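Local coordinates for dihydroorotase (PDB 2OGJ), which hydrolyses acetyl esters such as acetyl-(R)-mandelate in vitro and belongs to the binuclear zinc amidohydrolases, which are built on a TIM barrel, at residues Ile87-Ser92 against His295-Pro300; Arg98-Leu103 against Trp302-Thr307; Leu284-Ser289 against Ala330-Leu335; Asn320-Val325 against Arg373-Arg378. All coordinates share one frame; numbering follows the deposited sequence.

Interaction 1 (Ile87-Ser92 against His295-Pro300); sequences ISIRPS and HSMNFP
The imidazole of His-295 is met at a slant, neither squarely on a face nor at an edge, by the CD1 methyl of Ile-87. That methyl is nearest to CD2 of His-295, with CG and NE2 of the same ring a little farther off, and the isoleucine and histidine side chains run nearly perpendicular. With CG1 roughly anti to the backbone N (chi1 -155°) and CD1 turned by chi2 (54°), the end of Ile-87 comes nearer to His-295 than its CB does. Both loops belong to the rim of the metal site in this amidohydrolase barrel: one follows the short strand 77-78, which carries the zinc ligand His-77, and the other follows Asp-291, a further ligand. The Ile-87 side chain lies about 7 Å from a bound zinc ion. Backbone hydrogen bonds tie Ile-87 to Gly-294 and Ile-89 to the ligand His-79. Farther along, the contact turns wholly apolar. Met-297, present as selenomethionine, bends at its last torsion (chi3 66°) and lays its end against Ile-89, with SE 4.1 Å from Ile-89 CD1. The terminal CE of Met-297 sits at 4.1 Å from the other branch, Ile-89 CG2.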
loop_
_atom_site.group_PDB
_atom_site.type_symbol
_atom_site.label_atom_id
_atom_site.label_comp_id
_atom_site.label_asym_id
_atom_site.label_seq_id
_atom_site.Cartn_x
_atom_site.Cartn_y
_atom_site.Cartn_z
ATOM N N ILE A 87 -0.677 -20.564 -16.791
ATOM C CA ILE A 87 0.284 -20.401 -17.878
ATOM C C ILE A 87 1.068 -21.625 -18.353
ATOM O O ILE A 87 1.586 -21.626 -19.462
ATOM C CB ILE A 87 1.299 -19.261 -17.497
ATOM C CG1 ILE A 87 1.882 -18.651 -18.763
ATOM C CG2 ILE A 87 2.435 -19.805 -16.631
ATOM C CD1 ILE A 87 0.825 -18.167 -19.722
ATOM N N SER A 88 1.139 -22.654 -17.515
ATOM C CA SER A 88 1.883 -23.884 -17.803
ATOM C C SER A 88 1.307 -24.789 -18.870
ATOM O O SER A 88 0.112 -24.781 -19.134
ATOM C CB SER A 88 2.027 -24.733 -16.542
ATOM O OG SER A 88 2.796 -24.089 -15.555
ATOM N N ILE A 89 2.188 -25.591 -19.465
ATOM C CA ILE A 89 1.825 -26.565 -20.486
ATOM C C ILE A 89 2.070 -27.926 -19.852
ATOM O O ILE A 89 2.411 -28.011 -18.677
ATOM C CB ILE A 89 2.694 -26.417 -21.769
ATOM C CG1 ILE A 89 4.178 -26.394 -21.415
ATOM C CG2 ILE A 89 2.317 -25.154 -22.509
ATOM C CD1 ILE A 89 5.081 -26.226 -22.624
ATOM N N ARG A 90 1.894 -28.998 -20.609
ATOM C CA ARG A 90 2.107 -30.339 -20.054
ATOM C C ARG A 90 3.534 -30.798 -20.332
ATOM O O ARG A 90 4.165 -30.321 -21.268
ATOM C CB ARG A 90 1.131 -31.338 -20.698
ATOM C CG ARG A 90 -0.356 -30.983 -20.543
ATOM C CD ARG A 90 -1.187 -31.971 -21.344
ATOM N NE ARG A 90 -2.593 -31.583 -21.471
ATOM C CZ ARG A 90 -3.564 -31.939 -20.628
ATOM N NH1 ARG A 90 -3.302 -32.711 -19.564
ATOM N NH2 ARG A 90 -4.806 -31.518 -20.849
ATOM N N PRO A 91 4.085 -31.697 -19.499
ATOM C CA PRO A 91 5.447 -32.112 -19.826
ATOM C C PRO A 91 5.485 -32.914 -21.129
ATOM O O PRO A 91 6.493 -32.922 -21.831
ATOM C CB PRO A 91 5.881 -32.920 -18.603
ATOM C CG PRO A 91 4.611 -33.262 -17.921
ATOM C CD PRO A 91 3.752 -32.068 -18.114
ATOM N N SER A 92 4.384 -33.575 -21.472
ATOM C CA SER A 92 4.346 -34.327 -22.721
ATOM C C SER A 92 4.445 -33.379 -23.931
ATOM O O SER A 92 4.736 -33.820 -25.033
ATOM C CB SER A 92 3.055 -35.143 -22.817
ATOM O OG SER A 92 1.998 -34.376 -23.367
ATOM N N HIS A 295 2.062 -19.474 -23.658
ATOM C CA HIS A 295 2.043 -18.312 -24.530
ATOM C C HIS A 295 3.280 -18.123 -25.378
ATOM O O HIS A 295 3.353 -17.178 -26.162
ATOM C CB HIS A 295 1.778 -17.042 -23.721
ATOM C CG HIS A 295 0.345 -16.880 -23.311
ATOM N ND1 HIS A 295 -0.705 -17.234 -24.134
ATOM C CD2 HIS A 295 -0.212 -16.392 -22.177
ATOM C CE1 HIS A 295 -1.846 -16.972 -23.522
ATOM N NE2 HIS A 295 -1.573 -16.459 -22.333
ATOM N N SER A 296 4.261 -19.002 -25.220
ATOM C CA SER A 296 5.467 -18.898 -26.021
ATOM C C SER A 296 5.645 -20.127 -26.903
ATOM O O SER A 296 6.366 -20.076 -27.893
ATOM C CB SER A 296 6.696 -18.715 -25.130
ATOM O OG SER A 296 6.893 -19.833 -24.288
HETATM N N MSE A 297 4.969 -21.223 -26.559
HETATM C CA MSE A 297 5.108 -22.463 -27.323
HETATM C C MSE A 297 4.611 -22.393 -28.753
HETATM O O MSE A 297 5.346 -22.744 -29.672
HETATM C CB MSE A 297 4.430 -23.659 -26.622
HETATM C CG MSE A 297 4.586 -24.973 -27.417
HETATM SE SE MSE A 297 4.022 -26.439 -26.592
HETATM C CE MSE A 297 2.319 -26.046 -26.526
ATOM N N ASN A 298 3.390 -21.929 -28.971
ATOM C CA ASN A 298 2.912 -21.913 -30.339
ATOM C C ASN A 298 3.645 -20.935 -31.243
ATOM O O ASN A 298 4.066 -21.303 -32.340
ATOM C CB ASN A 298 1.403 -21.656 -30.421
ATOM C CG ASN A 298 0.858 -21.853 -31.846
ATOM O OD1 ASN A 298 0.719 -22.980 -32.315
ATOM N ND2 ASN A 298 0.569 -20.752 -32.539
ATOM N N PHE A 299 3.823 -19.699 -30.803
ATOM C CA PHE A 299 4.484 -18.776 -31.687
ATOM C C PHE A 299 5.976 -18.548 -31.545
ATOM O O PHE A 299 6.762 -19.160 -32.268
ATOM C CB PHE A 299 3.794 -17.411 -31.715
ATOM C CG PHE A 299 4.597 -16.362 -32.442
ATOM C CD1 PHE A 299 5.064 -16.599 -33.728
ATOM C CD2 PHE A 299 4.932 -15.165 -31.825
ATOM C CE1 PHE A 299 5.851 -15.663 -34.381
ATOM C CE2 PHE A 299 5.719 -14.225 -32.477
ATOM C CZ PHE A 299 6.179 -14.477 -33.755
ATOM N N PRO A 300 6.401 -17.688 -30.610
ATOM C CA PRO A 300 7.856 -17.482 -30.535
ATOM C C PRO A 300 8.684 -18.778 -30.543
ATOM O O PRO A 300 9.225 -19.203 -31.561
ATOM C CB PRO A 300 8.034 -16.688 -29.233
ATOM C CG PRO A 300 6.626 -16.227 -28.869
ATOM C CD PRO A 300 5.750 -17.338 -29.339
#

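Interaction 2 (Arg98-Leu103 against Trp302-Thr307); sequences RGVTTL and WDLATT
Arg-98, just before strand 100-106, and Val-100, its first residue, run past Asp-303, the N-cap, and Leu-304, the first residue of helix 304-313, with CA atoms 7.4 Å apart for Arg-98 and Asp-303 and 7.8 Å apart for Val-100 and Leu-304. The contact joins a strand of the amidohydrolase TIM barrel to an N-capped helix. Val-100 CG2 rests 4.0 Å from Leu-304 CD2, close to Leu-304 CB as well, and the two side chains meet nearly perpendicularly. Leu-304 also touches Trp-73 and Asp-75 of the neighbouring parallel strand 68-75, so one leucine spans two strands. The second pair mixes apolar and charged atoms. Arg-98 brings its methylene CD to 4.0 Å from Asp-303 CB, while its NE stays 4.5 Å from Asp-303 OD1. With the guanidinium and carboxylate planes 82° apart and the oxygen well out of the guanidinium plane, charge alone acts there, and no N-H points at the acid. The carboxylate is committed elsewhere. OD1 accepts from Tyr-392 N. The side chain of Asp-303, folded back between its own N and carbonyl carbon (chi1 46°), offers OD2 to the helix start: Thr-306 N donates to Asp-303 OD2 at 2.9 Å, and Thr-306 OG1 binds the same oxygen from the opposite face of the carboxylate. A negative group at this helix end is probably stabilised by the peptide dipoles. Asp-303 O, in turn, accepts both Thr-307 N and Thr-307 OG1, the hydroxyl standing 3.2 Å from that oxygen and 44° above its carbonyl plane.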
loop_
_atom_site.group_PDB
_atom_site.type_symbol
_atom_site.label_atom_id
_atom_site.label_comp_id
_atom_site.label_asym_id
_atom_site.label_seq_id
_atom_site.Cartn_x
_atom_site.Cartn_y
_atom_site.Cartn_z
ATOM N N ARG A 98 9.673 -34.667 -27.755
ATOM C CA ARG A 98 10.445 -33.565 -28.354
ATOM C C ARG A 98 11.954 -33.784 -28.281
ATOM O O ARG A 98 12.737 -32.970 -28.774
ATOM C CB ARG A 98 10.110 -32.240 -27.655
ATOM C CG ARG A 98 8.670 -31.733 -27.844
ATOM C CD ARG A 98 8.484 -31.065 -29.196
ATOM N NE ARG A 98 7.092 -30.708 -29.456
ATOM C CZ ARG A 98 6.152 -31.565 -29.853
ATOM N NH1 ARG A 98 6.445 -32.845 -30.043
ATOM N NH2 ARG A 98 4.911 -31.143 -30.058
ATOM N N GLY A 99 12.359 -34.883 -27.655
ATOM C CA GLY A 99 13.769 -35.181 -27.528
ATOM C C GLY A 99 14.373 -34.653 -26.250
ATOM O O GLY A 99 15.586 -34.691 -26.094
ATOM N N VAL A 100 13.523 -34.174 -25.343
ATOM C CA VAL A 100 13.962 -33.619 -24.057
ATOM C C VAL A 100 13.682 -34.596 -22.910
ATOM O O VAL A 100 12.530 -34.929 -22.630
ATOM C CB VAL A 100 13.250 -32.269 -23.768
ATOM C CG1 VAL A 100 13.831 -31.623 -22.523
ATOM C CG2 VAL A 100 13.389 -31.346 -24.958
ATOM N N THR A 101 14.750 -35.030 -22.247
ATOM C CA THR A 101 14.677 -36.005 -21.164
ATOM C C THR A 101 14.503 -35.458 -19.773
ATOM O O THR A 101 13.902 -36.094 -18.919
ATOM C CB THR A 101 15.936 -36.863 -21.147
ATOM O OG1 THR A 101 16.017 -37.578 -22.383
ATOM C CG2 THR A 101 15.910 -37.837 -19.966
ATOM N N THR A 102 15.077 -34.296 -19.525
ATOM C CA THR A 102 14.951 -33.681 -18.215
ATOM C C THR A 102 14.324 -32.318 -18.380
ATOM O O THR A 102 14.764 -31.515 -19.203
ATOM C CB THR A 102 16.318 -33.540 -17.531
ATOM O OG1 THR A 102 16.866 -34.848 -17.318
ATOM C CG2 THR A 102 16.187 -32.796 -16.201
ATOM N N LEU A 103 13.271 -32.077 -17.610
ATOM C CA LEU A 103 12.572 -30.804 -17.639
ATOM C C LEU A 103 12.719 -30.183 -16.255
ATOM O O LEU A 103 12.606 -30.883 -15.247
ATOM C CB LEU A 103 11.100 -31.022 -17.968
ATOM C CG LEU A 103 10.793 -31.481 -19.393
ATOM C CD1 LEU A 103 9.346 -32.017 -19.449
ATOM C CD2 LEU A 103 10.993 -30.324 -20.358
ATOM N N TRP A 302 9.269 -22.659 -30.413
ATOM C CA TRP A 302 8.467 -23.818 -30.762
ATOM C C TRP A 302 8.890 -24.958 -29.836
ATOM O O TRP A 302 8.065 -25.605 -29.199
ATOM C CB TRP A 302 8.659 -24.179 -32.238
ATOM C CG TRP A 302 8.110 -23.128 -33.176
ATOM C CD1 TRP A 302 6.925 -22.447 -33.052
ATOM C CD2 TRP A 302 8.685 -22.700 -34.413
ATOM N NE1 TRP A 302 6.724 -21.635 -34.135
ATOM C CE2 TRP A 302 7.789 -21.767 -34.988
ATOM C CE3 TRP A 302 9.870 -23.012 -35.094
ATOM C CZ2 TRP A 302 8.040 -21.147 -36.215
ATOM C CZ3 TRP A 302 10.120 -22.396 -36.315
ATOM C CH2 TRP A 302 9.205 -21.472 -36.861
ATOM N N ASP A 303 10.195 -25.162 -29.732
ATOM C CA ASP A 303 10.725 -26.216 -28.905
ATOM C C ASP A 303 12.216 -25.996 -28.724
ATOM O O ASP A 303 12.791 -25.107 -29.339
ATOM C CB ASP A 303 10.456 -27.558 -29.571
ATOM C CG ASP A 303 10.797 -27.553 -31.061
ATOM O OD1 ASP A 303 10.131 -28.297 -31.805
ATOM O OD2 ASP A 303 11.722 -26.824 -31.496
ATOM N N LEU A 304 12.832 -26.804 -27.870
ATOM C CA LEU A 304 14.256 -26.697 -27.597
ATOM C C LEU A 304 15.105 -26.808 -28.868
ATOM O O LEU A 304 16.081 -26.063 -29.043
ATOM C CB LEU A 304 14.671 -27.781 -26.602
ATOM C CG LEU A 304 16.060 -27.602 -26.014
ATOM C CD1 LEU A 304 16.064 -26.295 -25.229
ATOM C CD2 LEU A 304 16.443 -28.789 -25.127
ATOM N N ALA A 305 14.736 -27.738 -29.751
ATOM C CA ALA A 305 15.479 -27.944 -30.991
ATOM C C ALA A 305 15.539 -26.656 -31.822
ATOM O O ALA A 305 16.598 -26.283 -32.327
ATOM C CB ALA A 305 14.848 -29.085 -31.802
ATOM N N THR A 306 14.409 -25.968 -31.960
ATOM C CA THR A 306 14.390 -24.726 -32.720
ATOM C C THR A 306 15.276 -23.676 -32.032
ATOM O O THR A 306 15.962 -22.894 -32.694
ATOM C CB THR A 306 12.947 -24.161 -32.849
ATOM O OG1 THR A 306 12.098 -25.125 -33.481
ATOM C CG2 THR A 306 12.947 -22.868 -33.672
ATOM N N THR A 307 15.252 -23.673 -30.701
ATOM C CA THR A 307 16.028 -22.725 -29.918
ATOM C C THR A 307 17.508 -23.034 -30.106
ATOM O O THR A 307 18.337 -22.109 -30.176
ATOM C CB THR A 307 15.629 -22.807 -28.401
ATOM O OG1 THR A 307 14.252 -22.436 -28.253
ATOM C CG2 THR A 307 16.488 -21.881 -27.527
#

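Interaction 3 (Leu284-Ser289 against Ala330-Leu335); sequences LPFSIS and ASVIRL
The last turn of helix 327-332 presents Ser-331 and Val-332 to the ring of Phe-286. Ser-331 OG comes to the edge of that ring, in its plane, 3.4 Å from Phe-286 CZ. The hydroxyl itself is anchored within its helix by a hydrogen bond with Asn-328 O, which its torsion permits by folding OG back over the backbone (chi1 46°). Val-332 adds the apolar half: its CG2 approaches the ring obliquely, 3.8 Å from Phe-286 CE2, the valine and phenylalanine side chains running antiparallel past one another. Directly beyond, the helix ends in a Schellman motif, with Leu-335 N bonded to Ala-330 O at 2.8 Å and Arg-334 N to Ser-331 O at 3.1 Å; Arg-334 takes the positive phi (61°) of the C-prime residue. On the other side of the contact, the barrel segment 284-289 leads toward the zinc ligand Asp-291. Its backbone pairs with Leu-261, Ile-263 and His-265, and the hydroxyls of Ser-287 and Ser-289 each bond a different carboxylate oxygen of Asp-262, while Phe-286 is directed at the helix.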
loop_
_atom_site.group_PDB
_atom_site.type_symbol
_atom_site.label_atom_id
_atom_site.label_comp_id
_atom_site.label_asym_id
_atom_site.label_seq_id
_atom_site.Cartn_x
_atom_site.Cartn_y
_atom_site.Cartn_z
ATOM N N LEU A 284 29.305 -16.531 -24.789
ATOM C CA LEU A 284 28.358 -17.586 -25.106
ATOM C C LEU A 284 27.406 -17.841 -23.948
ATOM O O LEU A 284 27.720 -17.557 -22.781
ATOM C CB LEU A 284 29.103 -18.885 -25.406
ATOM C CG LEU A 284 29.391 -19.207 -26.862
ATOM C CD1 LEU A 284 30.057 -18.026 -27.542
ATOM C CD2 LEU A 284 30.248 -20.442 -26.907
ATOM N N PRO A 285 26.211 -18.349 -24.253
ATOM C CA PRO A 285 25.319 -18.606 -23.129
ATOM C C PRO A 285 25.775 -19.931 -22.510
ATOM O O PRO A 285 26.263 -20.816 -23.213
ATOM C CB PRO A 285 23.942 -18.677 -23.791
ATOM C CG PRO A 285 24.249 -19.195 -25.152
ATOM C CD PRO A 285 25.488 -18.411 -25.530
ATOM N N PHE A 286 25.656 -20.048 -21.195
ATOM C CA PHE A 286 26.056 -21.269 -20.499
ATOM C C PHE A 286 25.110 -22.422 -20.842
ATOM O O PHE A 286 25.532 -23.569 -21.002
ATOM C CB PHE A 286 26.047 -21.046 -18.985
ATOM C CG PHE A 286 26.441 -22.260 -18.197
ATOM C CD1 PHE A 286 27.789 -22.593 -18.037
ATOM C CD2 PHE A 286 25.471 -23.077 -17.617
ATOM C CE1 PHE A 286 28.169 -23.721 -17.308
ATOM C CE2 PHE A 286 25.843 -24.207 -16.889
ATOM C CZ PHE A 286 27.201 -24.526 -16.734
ATOM N N SER A 287 23.826 -22.105 -20.938
ATOM C CA SER A 287 22.818 -23.096 -21.259
ATOM C C SER A 287 21.791 -22.459 -22.170
ATOM O O SER A 287 21.578 -21.244 -22.126
ATOM C CB SER A 287 22.125 -23.616 -19.985
ATOM O OG SER A 287 21.421 -22.584 -19.302
ATOM N N ILE A 288 21.189 -23.292 -23.011
ATOM C CA ILE A 288 20.153 -22.874 -23.935
ATOM C C ILE A 288 18.834 -23.448 -23.421
ATOM O O ILE A 288 18.717 -24.657 -23.217
ATOM C CB ILE A 288 20.431 -23.426 -25.353
ATOM C CG1 ILE A 288 21.789 -22.928 -25.833
ATOM C CG2 ILE A 288 19.305 -23.028 -26.312
ATOM C CD1 ILE A 288 22.099 -23.326 -27.250
ATOM N N SER A 289 17.848 -22.593 -23.184
ATOM C CA SER A 289 16.564 -23.086 -22.709
ATOM C C SER A 289 15.400 -22.375 -23.374
ATOM O O SER A 289 15.545 -21.304 -23.932
ATOM C CB SER A 289 16.459 -22.951 -21.185
ATOM O OG SER A 289 16.391 -21.595 -20.789
ATOM N N ALA A 330 22.871 -29.510 -16.719
ATOM C CA ALA A 330 22.867 -30.625 -15.786
ATOM C C ALA A 330 23.717 -30.298 -14.565
ATOM O O ALA A 330 23.396 -30.700 -13.447
ATOM C CB ALA A 330 23.387 -31.878 -16.462
ATOM N N SER A 331 24.815 -29.585 -14.778
ATOM C CA SER A 331 25.672 -29.219 -13.661
ATOM C C SER A 331 24.905 -28.337 -12.678
ATOM O O SER A 331 25.073 -28.466 -11.466
ATOM C CB SER A 331 26.916 -28.484 -14.162
ATOM O OG SER A 331 26.566 -27.503 -15.119
ATOM N N VAL A 332 24.064 -27.449 -13.204
ATOM C CA VAL A 332 23.289 -26.562 -12.354
ATOM C C VAL A 332 22.358 -27.359 -11.451
ATOM O O VAL A 332 22.196 -27.033 -10.273
ATOM C CB VAL A 332 22.412 -25.586 -13.175
ATOM C CG1 VAL A 332 21.618 -24.671 -12.219
ATOM C CG2 VAL A 332 23.272 -24.781 -14.116
ATOM N N ILE A 333 21.746 -28.404 -11.997
ATOM C CA ILE A 333 20.821 -29.182 -11.192
ATOM C C ILE A 333 21.466 -30.373 -10.513
ATOM O O ILE A 333 20.793 -31.195 -9.891
ATOM C CB ILE A 333 19.583 -29.627 -12.022
ATOM C CG1 ILE A 333 20.017 -30.297 -13.313
ATOM C CG2 ILE A 333 18.712 -28.418 -12.332
ATOM C CD1 ILE A 333 18.876 -30.836 -14.112
ATOM N N ARG A 334 22.786 -30.443 -10.610
ATOM C CA ARG A 334 23.542 -31.516 -9.996
ATOM C C ARG A 334 23.143 -32.872 -10.555
ATOM O O ARG A 334 23.012 -33.848 -9.816
ATOM C CB ARG A 334 23.366 -31.479 -8.468
ATOM C CG ARG A 334 24.042 -30.269 -7.808
ATOM C CD ARG A 334 23.549 -30.011 -6.384
ATOM N NE ARG A 334 23.923 -28.672 -5.907
ATOM C CZ ARG A 334 23.383 -28.066 -4.847
ATOM N NH1 ARG A 334 22.432 -28.669 -4.127
ATOM N NH2 ARG A 334 23.787 -26.845 -4.510
ATOM N N LEU A 335 22.940 -32.920 -11.866
ATOM C CA LEU A 335 22.595 -34.162 -12.546
ATOM C C LEU A 335 23.898 -34.753 -13.052
ATOM O O LEU A 335 24.595 -34.123 -13.856
ATOM C CB LEU A 335 21.667 -33.896 -13.732
ATOM C CG LEU A 335 21.315 -35.124 -14.576
ATOM C CD1 LEU A 335 20.755 -36.220 -13.664
ATOM C CD2 LEU A 335 20.308 -34.731 -15.672
#

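Interaction 4 (Asn320-Val325 against Arg373-Arg378); sequences NVVEAV and RLFEPR
Val-321 and Val-322, near the end of helix 318-323, lie opposite Phe-375 on strand 368-382, across a backbone gap of 9.8 Å between the CA atoms of Val-322 and Phe-375; of the two valines, only Val-321 points its CB at the strand. The contact packs a short helix of the TIM-barrel region against a long antiparallel hairpin, for strand 368-382 pairs with strand 348-362, which in turn borders the barrel strand 68-75. A corner in the chain at Arg-373 precedes the phenylalanine. The Phe-375 ring spans most of the gap: its CG lies anti to the carbonyl carbon (chi1 -75°), and the outer ring carbons meet the valine methyls. Val-321 CG1 lies 4.0 Å from Phe-375 CZ, approaching at a slant. That methyl stands anti to its own backbone N (chi1 173°), and the same valine also touches Met-308, Met-316 and Ile-288. No polar bond crosses between the two segments. The strand is tied instead to helix 304-313 by a hydrogen bond between Phe-375 N and Ser-309 OG. Helical hydrogen bonding on the valine side runs up to Ala-324, whose N is 2.9 Å from Asn-320 O. At the neighbouring ring carbon, Val-322 CG2 stands 4.3 Å from Phe-375 CE2.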
loop_
_atom_site.group_PDB
_atom_site.type_symbol
_atom_site.label_atom_id
_atom_site.label_comp_id
_atom_site.label_asym_id
_atom_site.label_seq_id
_atom_site.Cartn_x
_atom_site.Cartn_y
_atom_site.Cartn_z
ATOM N N ASN A 320 29.187 -26.696 -28.792
ATOM C CA ASN A 320 28.848 -25.898 -27.635
ATOM C C ASN A 320 27.347 -25.837 -27.445
ATOM O O ASN A 320 26.886 -25.740 -26.307
ATOM C CB ASN A 320 29.505 -24.525 -27.737
ATOM C CG ASN A 320 31.016 -24.639 -27.789
ATOM O OD1 ASN A 320 31.612 -25.446 -27.070
ATOM N ND2 ASN A 320 31.644 -23.837 -28.639
ATOM N N VAL A 321 26.569 -25.890 -28.509
ATOM C CA VAL A 321 25.115 -25.843 -28.382
ATOM C C VAL A 321 24.630 -27.136 -27.716
ATOM O O VAL A 321 23.754 -27.103 -26.847
ATOM C CB VAL A 321 24.407 -25.674 -29.773
ATOM C CG1 VAL A 321 22.909 -25.808 -29.609
ATOM C CG2 VAL A 321 24.734 -24.304 -30.390
ATOM N N VAL A 322 25.206 -28.266 -28.123
ATOM C CA VAL A 322 24.848 -29.577 -27.570
ATOM C C VAL A 322 25.189 -29.593 -26.085
ATOM O O VAL A 322 24.461 -30.139 -25.263
ATOM C CB VAL A 322 25.646 -30.743 -28.268
ATOM C CG1 VAL A 322 25.334 -32.085 -27.590
ATOM C CG2 VAL A 322 25.312 -30.805 -29.750
ATOM N N GLU A 323 26.312 -28.985 -25.750
ATOM C CA GLU A 323 26.759 -28.932 -24.371
ATOM C C GLU A 323 25.884 -28.009 -23.520
ATOM O O GLU A 323 25.656 -28.273 -22.337
ATOM C CB GLU A 323 28.204 -28.459 -24.352
ATOM C CG GLU A 323 28.670 -27.977 -23.016
ATOM C CD GLU A 323 30.104 -27.525 -23.054
ATOM O OE1 GLU A 323 30.979 -28.392 -23.284
ATOM O OE2 GLU A 323 30.352 -26.310 -22.870
ATOM N N ALA A 324 25.399 -26.928 -24.130
ATOM C CA ALA A 324 24.547 -25.954 -23.451
ATOM C C ALA A 324 23.115 -26.477 -23.378
ATOM O O ALA A 324 22.163 -25.725 -23.187
ATOM C CB ALA A 324 24.575 -24.650 -24.203
ATOM N N VAL A 325 22.974 -27.787 -23.521
ATOM C CA VAL A 325 21.663 -28.400 -23.517
ATOM C C VAL A 325 21.766 -29.778 -22.864
ATOM O O VAL A 325 20.795 -30.517 -22.766
ATOM C CB VAL A 325 21.129 -28.456 -24.974
ATOM C CG1 VAL A 325 21.280 -29.829 -25.561
ATOM C CG2 VAL A 325 19.710 -27.965 -25.022
ATOM N N ARG A 373 20.301 -24.682 -40.932
ATOM C CA ARG A 373 20.553 -25.999 -40.359
ATOM C C ARG A 373 19.608 -26.183 -39.183
ATOM O O ARG A 373 19.392 -25.263 -38.402
ATOM C CB ARG A 373 22.003 -26.115 -39.909
ATOM C CG ARG A 373 22.969 -26.098 -41.070
ATOM C CD ARG A 373 24.345 -25.662 -40.632
ATOM N NE ARG A 373 25.124 -26.728 -40.014
ATOM C CZ ARG A 373 26.245 -26.520 -39.327
ATOM N NH1 ARG A 373 26.711 -25.286 -39.165
ATOM N NH2 ARG A 373 26.911 -27.545 -38.812
ATOM N N LEU A 374 19.039 -27.375 -39.063
ATOM C CA LEU A 374 18.092 -27.634 -37.999
ATOM C C LEU A 374 18.297 -28.865 -37.145
ATOM O O LEU A 374 18.413 -29.986 -37.648
ATOM C CB LEU A 374 16.686 -27.702 -38.580
ATOM C CG LEU A 374 16.150 -26.399 -39.146
ATOM C CD1 LEU A 374 14.832 -26.681 -39.837
ATOM C CD2 LEU A 374 15.994 -25.372 -38.030
ATOM N N PHE A 375 18.341 -28.652 -35.838
ATOM C CA PHE A 375 18.442 -29.779 -34.948
ATOM C C PHE A 375 17.061 -30.394 -35.077
ATOM O O PHE A 375 16.046 -29.695 -35.003
ATOM C CB PHE A 375 18.712 -29.346 -33.510
ATOM C CG PHE A 375 20.121 -28.909 -33.274
ATOM C CD1 PHE A 375 20.516 -27.605 -33.566
ATOM C CD2 PHE A 375 21.065 -29.810 -32.783
ATOM C CE1 PHE A 375 21.833 -27.202 -33.379
ATOM C CE2 PHE A 375 22.387 -29.421 -32.590
ATOM C CZ PHE A 375 22.773 -28.113 -32.888
ATOM N N GLU A 376 17.031 -31.698 -35.321
ATOM C CA GLU A 376 15.768 -32.397 -35.473
ATOM C C GLU A 376 15.774 -33.706 -34.675
ATOM O O GLU A 376 16.367 -34.701 -35.091
ATOM C CB GLU A 376 15.502 -32.658 -36.957
ATOM C CG GLU A 376 14.031 -32.637 -37.301
ATOM C CD GLU A 376 13.649 -31.469 -38.206
ATOM O OE1 GLU A 376 14.413 -30.480 -38.263
ATOM O OE2 GLU A 376 12.577 -31.532 -38.855
ATOM N N PRO A 377 15.125 -33.704 -33.496
ATOM C CA PRO A 377 15.075 -34.904 -32.659
ATOM C C PRO A 377 14.316 -36.048 -33.315
ATOM O O PRO A 377 13.301 -35.834 -33.968
ATOM C CB PRO A 377 14.417 -34.406 -31.370
ATOM C CG PRO A 377 13.601 -33.256 -31.801
ATOM C CD PRO A 377 14.481 -32.567 -32.813
ATOM N N ARG A 378 14.841 -37.258 -33.135
ATOM C CA ARG A 378 14.278 -38.504 -33.685
ATOM C C ARG A 378 13.737 -39.409 -32.592
ATOM O O ARG A 378 12.568 -39.812 -32.622
ATOM C CB ARG A 378 15.338 -39.201 -34.513
ATOM C CG ARG A 378 15.174 -38.982 -35.997
ATOM C CD ARG A 378 15.276 -37.526 -36.355
ATOM N NE ARG A 378 15.692 -37.377 -37.747
ATOM C CZ ARG A 378 15.076 -36.634 -38.661
ATOM N NH1 ARG A 378 13.986 -35.946 -38.360
ATOM N NH2 ARG A 378 15.564 -36.582 -39.889
#

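Burial separates the four contacts. Interaction 4 is wholly buried and interaction 2 nearly so, Arg-98 being partly exposed. Their helices, 304-313 and 318-323, follow each other and reach the same sheet, and the two contacts touch where Leu-304 meets Val-325 and Ala-305 meets Pro-377. Interactions 1 and 3 are partly buried, each setting mostly covered apolar groups beside an exposed polar residue, His-295 or Ser-331. Interaction 1 alone borders the zinc site closely; interaction 4 lies away from it. No hydrogen bond crosses any of the four; polar bonds run within segments, as in the helix cap of interaction 2, or to other parts of the chain. Ile-288 joins interactions 2, 3 and 4, its N probably bonding Ala-324 O.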